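PDB 2RHM: putative kinase from Chloroflexus aurantiacus, which is of unknown function but, as a putative kinase with the P-loop nucleoside triphosphate hydrolase fold, probably binds a nucleotide and transfers phosphate. Local coordinates for residues Met65-Ala70 with Glu93-Leu98; Ile73-Gln78 with Thr100-Thr105. All blocks are in the same frame, centred on the assembly; numbering follows the deposited sequence. Where two conformers were deposited one is given.

Contact 1: Met65-Ala70 with Glu93-Leu98; sequences MLYHTA and ERMQNL
Tyr67 reaches across from helix 52-75 and lays one face of its ring on the side chain of Arg94. The touching atom is Arg94 CB, 3.8 Å from the centroid of the Tyr67 ring and 24° off its normal. This is a CH-pi contact, offset toward the hydroxyl end of the ring. Arg94 CD continues it farther along the ring, 3.5 Å from Tyr67 CE2. The two side chains cross at about a right angle.

The SE of Met95, a selenomethionine, sits at the edge of the same ring, 5.3 Å from the centroid of the Tyr67 ring, a Met-aromatic contact. The bend of the Met95 chain at chi2 (-81°) brings its CE to 3.4 Å from Tyr67 OH. Leu98 CD2 lies near the ring plane, 4.1 Å from Tyr67 CD1. The same methyl also packs on Ala70 CB at 4.2 Å. Leu98 CD1 rests 3.9 Å from Tyr67 O.

Asp91, one turn before Met95, positions the polar ends. Its OD1 is hydrogen-bonded to Tyr67 OH and forms a salt bridge with Arg94 NH1, so one carboxylate ties down both partners of the CH-pi contact. An alanine in place of Tyr67 would probably open a gap beside Arg94 CB and Met95 CE and leave Asp91 without its hydroxyl partner. Phe86 packs against both Tyr67 and Met95.

The short helical segments run nearly parallel, 21° apart. The axes of the two segments come no closer than 10.8 Å, a wide spacing that the tyrosine bridges. Helix 52-75 leads into strand 80-83, and helix 88-101 carries the chain on to strand 105-112, a beta-alpha-beta crossover of the parallel sheet, as in the P-loop NTPase fold.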
loop_
_atom_site.group_PDB
_atom_site.type_symbol
_atom_site.label_atom_id
_atom_site.label_comp_id
_atom_site.label_asym_id
_atom_site.label_seq_id
_atom_site.Cartn_x
_atom_site.Cartn_y
_atom_site.Cartn_z
HETATM N N MSE B 65 -6.339 3.848 -2.355
HETATM C CA MSE B 65 -5.272 3.161 -1.617
HETATM C C MSE B 65 -3.920 3.385 -2.282
HETATM O O MSE B 65 -2.884 3.489 -1.613
HETATM C CB MSE B 65 -5.552 1.651 -1.540
HETATM C CG MSE B 65 -6.382 1.224 -0.371
HETATM SE SE MSE B 65 -5.543 1.708 1.313
HETATM C CE MSE B 65 -3.877 0.900 1.145
ATOM N N LEU B 66 -3.925 3.422 -3.606
ATOM C CA LEU B 66 -2.704 3.612 -4.380
ATOM C C LEU B 66 -2.055 4.963 -4.013
ATOM O O LEU B 66 -0.869 5.034 -3.698
ATOM C CB LEU B 66 -3.039 3.578 -5.878
ATOM C CG LEU B 66 -2.207 2.632 -6.748
ATOM C CD1 LEU B 66 -2.320 1.252 -6.236
ATOM C CD2 LEU B 66 -2.695 2.697 -8.183
ATOM N N TYR B 67 -2.840 6.030 -4.045
ATOM C CA TYR B 67 -2.349 7.364 -3.691
ATOM C C TYR B 67 -1.964 7.495 -2.207
ATOM O O TYR B 67 -0.995 8.164 -1.876
ATOM C CB TYR B 67 -3.362 8.434 -4.067
ATOM C CG TYR B 67 -3.391 8.713 -5.548
ATOM C CD1 TYR B 67 -2.409 9.480 -6.150
ATOM C CD2 TYR B 67 -4.366 8.168 -6.353
ATOM C CE1 TYR B 67 -2.411 9.721 -7.518
ATOM C CE2 TYR B 67 -4.390 8.422 -7.724
ATOM C CZ TYR B 67 -3.417 9.189 -8.300
ATOM O OH TYR B 67 -3.468 9.413 -9.674
ATOM N N HIS B 68 -2.712 6.827 -1.333
ATOM C CA HIS B 68 -2.423 6.852 0.112
ATOM C C HIS B 68 -1.062 6.203 0.398
ATOM O O HIS B 68 -0.216 6.741 1.121
ATOM C CB HIS B 68 -3.522 6.108 0.892
ATOM C CG HIS B 68 -3.181 5.882 2.336
ATOM N ND1 HIS B 68 -3.303 6.868 3.289
ATOM C CD2 HIS B 68 -2.706 4.788 2.984
ATOM C CE1 HIS B 68 -2.917 6.396 4.461
ATOM N NE2 HIS B 68 -2.566 5.129 4.308
ATOM N N THR B 69 -0.856 5.043 -0.206
ATOM C CA THR B 69 0.360 4.267 0.028
ATOM C C THR B 69 1.541 4.970 -0.649
ATOM O O THR B 69 2.652 5.051 -0.098
ATOM C CB THR B 69 0.166 2.829 -0.469
ATOM O OG1 THR B 69 -0.880 2.213 0.299
ATOM C CG2 THR B 69 1.419 2.031 -0.275
ATOM N N ALA B 70 1.308 5.501 -1.829
ATOM C CA ALA B 70 2.369 6.252 -2.539
ATOM C C ALA B 70 2.917 7.409 -1.729
ATOM O O ALA B 70 4.113 7.695 -1.760
ATOM C CB ALA B 70 1.869 6.768 -3.863
ATOM N N GLU B 93 -5.324 15.732 -11.318
ATOM C CA GLU B 93 -5.431 16.479 -10.067
ATOM C C GLU B 93 -5.027 15.592 -8.882
ATOM O O GLU B 93 -4.468 16.090 -7.894
ATOM C CB GLU B 93 -6.822 17.047 -9.866
ATOM C CG GLU B 93 -6.914 17.936 -8.613
ATOM C CD GLU B 93 -8.215 18.697 -8.521
ATOM O OE1 GLU B 93 -8.994 18.665 -9.490
ATOM O OE2 GLU B 93 -8.456 19.338 -7.473
ATOM N N ARG B 94 -5.278 14.293 -8.956
ATOM C CA ARG B 94 -4.799 13.438 -7.864
ATOM C C ARG B 94 -3.276 13.444 -7.779
ATOM O O ARG B 94 -2.731 13.433 -6.677
ATOM C CB ARG B 94 -5.308 12.005 -7.953
ATOM C CG ARG B 94 -6.812 11.832 -7.728
ATOM C CD ARG B 94 -7.209 10.442 -8.174
ATOM N NE ARG B 94 -8.655 10.286 -8.252
ATOM C CZ ARG B 94 -9.285 9.480 -9.100
ATOM N NH1 ARG B 94 -8.627 8.800 -10.030
ATOM N NH2 ARG B 94 -10.611 9.428 -9.072
HETATM N N MSE B 95 -2.603 13.455 -8.928
HETATM C CA MSE B 95 -1.142 13.512 -8.959
HETATM C C MSE B 95 -0.643 14.859 -8.454
HETATM O O MSE B 95 0.353 14.939 -7.751
HETATM C CB MSE B 95 -0.618 13.230 -10.356
HETATM C CG MSE B 95 -0.830 11.816 -10.786
HETATM SE SE MSE B 95 0.528 10.647 -10.065
HETATM C CE MSE B 95 -0.291 8.960 -10.698
ATOM N N GLN B 96 -1.339 15.929 -8.796
ATOM C CA GLN B 96 -0.990 17.236 -8.253
ATOM C C GLN B 96 -1.113 17.288 -6.743
ATOM O O GLN B 96 -0.249 17.826 -6.058
ATOM C CB GLN B 96 -1.861 18.305 -8.896
ATOM C CG GLN B 96 -1.381 18.609 -10.289
ATOM C CD GLN B 96 -2.409 19.313 -11.148
ATOM O OE1 GLN B 96 -3.466 19.725 -10.670
ATOM N NE2 GLN B 96 -2.110 19.420 -12.433
ATOM N N ASN B 97 -2.198 16.735 -6.232
ATOM C CA ASN B 97 -2.437 16.673 -4.798
ATOM C C ASN B 97 -1.394 15.820 -4.090
ATOM O O ASN B 97 -0.941 16.170 -3.005
ATOM C CB ASN B 97 -3.853 16.178 -4.527
ATOM C CG ASN B 97 -4.905 17.205 -4.915
ATOM O OD1 ASN B 97 -4.592 18.373 -5.106
ATOM N ND2 ASN B 97 -6.151 16.765 -5.049
ATOM N N LEU B 98 -1.008 14.709 -4.711
ATOM C CA LEU B 98 0.062 13.873 -4.195
ATOM C C LEU B 98 1.365 14.657 -4.111
ATOM O O LEU B 98 2.027 14.648 -3.061
ATOM C CB LEU B 98 0.271 12.639 -5.086
ATOM C CG LEU B 98 1.382 11.669 -4.644
ATOM C CD1 LEU B 98 1.152 11.082 -3.243
ATOM C CD2 LEU B 98 1.522 10.552 -5.631
#

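Contact 2: Ile73-Gln78 with Thr100-Thr105; sequences ILQSGQ and TIAPFT
Gln75 and Ala102 bring the two backbones closest, their CA atoms 5.2 Å apart, near the C-terminal ends of helices 52-75 and 88-101, and just beyond, Gly77 turns to positive phi (93°) in a Schellman motif. Ala102 is also the first residue to leave helical geometry on its own side.

Its methyl packs between Leu74 and Gln75. Ala102 CB touches Leu74 CB at 3.8 Å and also meets Gln75 CG. Leu74 goes on to Phe104, with CD1 3.9 Å from Phe104 CD2. The aromatic side chain also offers its CB to both leucine methyls.

Gln75 supplies the direct polar link. Its chain is extended beyond CG (chi2 166°), and NE2 donates to Ile101 O at 3.0 Å. The bond is nearly straight at the hydrogen, 169°. The acceptor lies in the amide plane of Gln75, but the donor stands above the carbonyl plane of Ile101. A water gives a second link, donating to Leu74 O at 2.8 Å and to Pro103 O.

This is packing between two helix C-termini that lead into strands 80-83 and 105-112, which flank strand 6-12 in the parallel sheet, as in the P-loop fold.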
loop_
_atom_site.group_PDB
_atom_site.type_symbol
_atom_site.label_atom_id
_atom_site.label_comp_id
_atom_site.label_asym_id
_atom_site.label_seq_id
_atom_site.Cartn_x
_atom_site.Cartn_y
_atom_site.Cartn_z
ATOM N N ILE B 73 5.405 6.354 1.006
ATOM C CA ILE B 73 6.668 5.867 0.421
ATOM C C ILE B 73 7.496 7.043 -0.086
ATOM O O ILE B 73 8.703 7.152 0.194
ATOM C CB ILE B 73 6.394 4.860 -0.719
ATOM C CG1 ILE B 73 5.716 3.609 -0.158
ATOM C CG2 ILE B 73 7.672 4.466 -1.423
ATOM C CD1 ILE B 73 5.275 2.652 -1.183
ATOM N N LEU B 74 6.847 7.932 -0.827
ATOM C CA LEU B 74 7.524 9.123 -1.349
ATOM C C LEU B 74 8.036 10.039 -0.244
ATOM O O LEU B 74 9.145 10.602 -0.360
ATOM C CB LEU B 74 6.600 9.890 -2.304
ATOM C CG LEU B 74 6.296 9.178 -3.632
ATOM C CD1 LEU B 74 5.239 9.919 -4.414
ATOM C CD2 LEU B 74 7.559 9.048 -4.481
ATOM N N GLN B 75 7.248 10.183 0.829
ATOM C CA GLN B 75 7.640 11.007 1.975
ATOM C C GLN B 75 8.905 10.475 2.678
ATOM O O GLN B 75 9.641 11.246 3.282
ATOM C CB GLN B 75 6.481 11.133 2.950
ATOM C CG GLN B 75 5.381 12.069 2.448
ATOM C CD GLN B 75 4.057 11.969 3.222
ATOM O OE1 GLN B 75 3.848 11.060 4.027
ATOM N NE2 GLN B 75 3.161 12.904 2.961
ATOM N N SER B 76 9.163 9.168 2.578
ATOM C CA SER B 76 10.380 8.559 3.140
ATOM C C SER B 76 11.609 8.746 2.231
ATOM O O SER B 76 12.733 8.419 2.615
ATOM C CB SER B 76 10.162 7.059 3.387
ATOM O OG SER B 76 10.276 6.325 2.178
ATOM N N GLY B 77 11.386 9.259 1.025
ATOM C CA GLY B 77 12.458 9.532 0.061
ATOM C C GLY B 77 12.733 8.399 -0.903
ATOM O O GLY B 77 13.714 8.441 -1.646
ATOM N N GLN B 78 11.837 7.411 -0.926
ATOM C CA GLN B 78 11.995 6.233 -1.752
ATOM C C GLN B 78 11.194 6.429 -3.022
ATOM O O GLN B 78 10.077 6.967 -3.001
ATOM C CB GLN B 78 11.534 4.983 -0.984
ATOM C CG GLN B 78 11.368 3.656 -1.767
ATOM C CD GLN B 78 12.648 3.099 -2.370
ATOM O OE1 GLN B 78 13.364 3.779 -3.111
ATOM N NE2 GLN B 78 12.928 1.837 -2.070
ATOM N N THR B 100 1.951 17.850 -3.834
ATOM C CA THR B 100 1.896 18.832 -2.762
ATOM C C THR B 100 2.305 18.263 -1.400
ATOM O O THR B 100 2.971 18.940 -0.619
ATOM C CB THR B 100 0.465 19.420 -2.672
ATOM O OG1 THR B 100 0.175 20.094 -3.897
ATOM C CG2 THR B 100 0.329 20.386 -1.533
ATOM N N ILE B 101 1.938 17.020 -1.107
ATOM C CA ILE B 101 2.293 16.423 0.190
ATOM C C ILE B 101 3.515 15.494 0.148
ATOM O O ILE B 101 4.098 15.166 1.184
ATOM C CB ILE B 101 1.085 15.672 0.809
ATOM C CG1 ILE B 101 0.646 14.478 -0.046
ATOM C CG2 ILE B 101 -0.070 16.657 1.034
ATOM C CD1 ILE B 101 -0.242 13.517 0.710
ATOM N N ALA B 102 3.906 15.096 -1.053
ATOM C CA ALA B 102 4.972 14.130 -1.225
ATOM C C ALA B 102 5.624 14.373 -2.577
ATOM O O ALA B 102 5.319 13.668 -3.542
ATOM C CB ALA B 102 4.357 12.746 -1.162
ATOM N N PRO B 103 6.494 15.399 -2.661
ATOM C CA PRO B 103 7.148 15.757 -3.912
ATOM C C PRO B 103 7.885 14.605 -4.597
ATOM O O PRO B 103 8.534 13.792 -3.951
ATOM C CB PRO B 103 8.112 16.881 -3.509
ATOM C CG PRO B 103 8.135 16.899 -2.055
ATOM C CD PRO B 103 6.864 16.325 -1.580
ATOM N N PHE B 104 7.761 14.559 -5.915
ATOM C CA PHE B 104 8.336 13.510 -6.722
ATOM C C PHE B 104 8.693 14.093 -8.063
ATOM O O PHE B 104 8.190 15.144 -8.452
ATOM C CB PHE B 104 7.350 12.345 -6.926
ATOM C CG PHE B 104 6.029 12.755 -7.573
ATOM C CD1 PHE B 104 5.927 12.879 -8.946
ATOM C CD2 PHE B 104 4.895 12.979 -6.808
ATOM C CE1 PHE B 104 4.731 13.299 -9.533
ATOM C CE2 PHE B 104 3.707 13.385 -7.389
ATOM C CZ PHE B 104 3.613 13.525 -8.742
ATOM N N THR B 105 9.566 13.384 -8.755
ATOM C CA THR B 105 9.937 13.667 -10.123
ATOM C C THR B 105 9.331 12.574 -10.991
ATOM O O THR B 105 9.711 11.406 -10.856
ATOM C CB THR B 105 11.465 13.630 -10.282
ATOM O OG1 THR B 105 12.060 14.630 -9.447
ATOM C CG2 THR B 105 11.844 13.911 -11.703
HETATM O O HOH W 1 8.815 13.280 -1.264
#

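Overall arrangement
Both contacts join helix 52-75 to helix 88-101 and follow one another along the pair, their centres 10 Å apart. Contact 1 holds the helix bodies and contact 2 their C-terminal ends. They touch through Leu98, which packs on Leu74 and Phe104, so the apolar seam runs on from one to the other. Both are largely buried, but the touching residues of contact 2 include the exposed Gln75 and Ile101. Contact 1 crosses by ring and aliphatic packing, with its polar ends held by Asp91. Contact 2 adds a side-chain bond to a backbone carbonyl and a bridging water. Segments 65-70 and 73-78 also meet the second subunit.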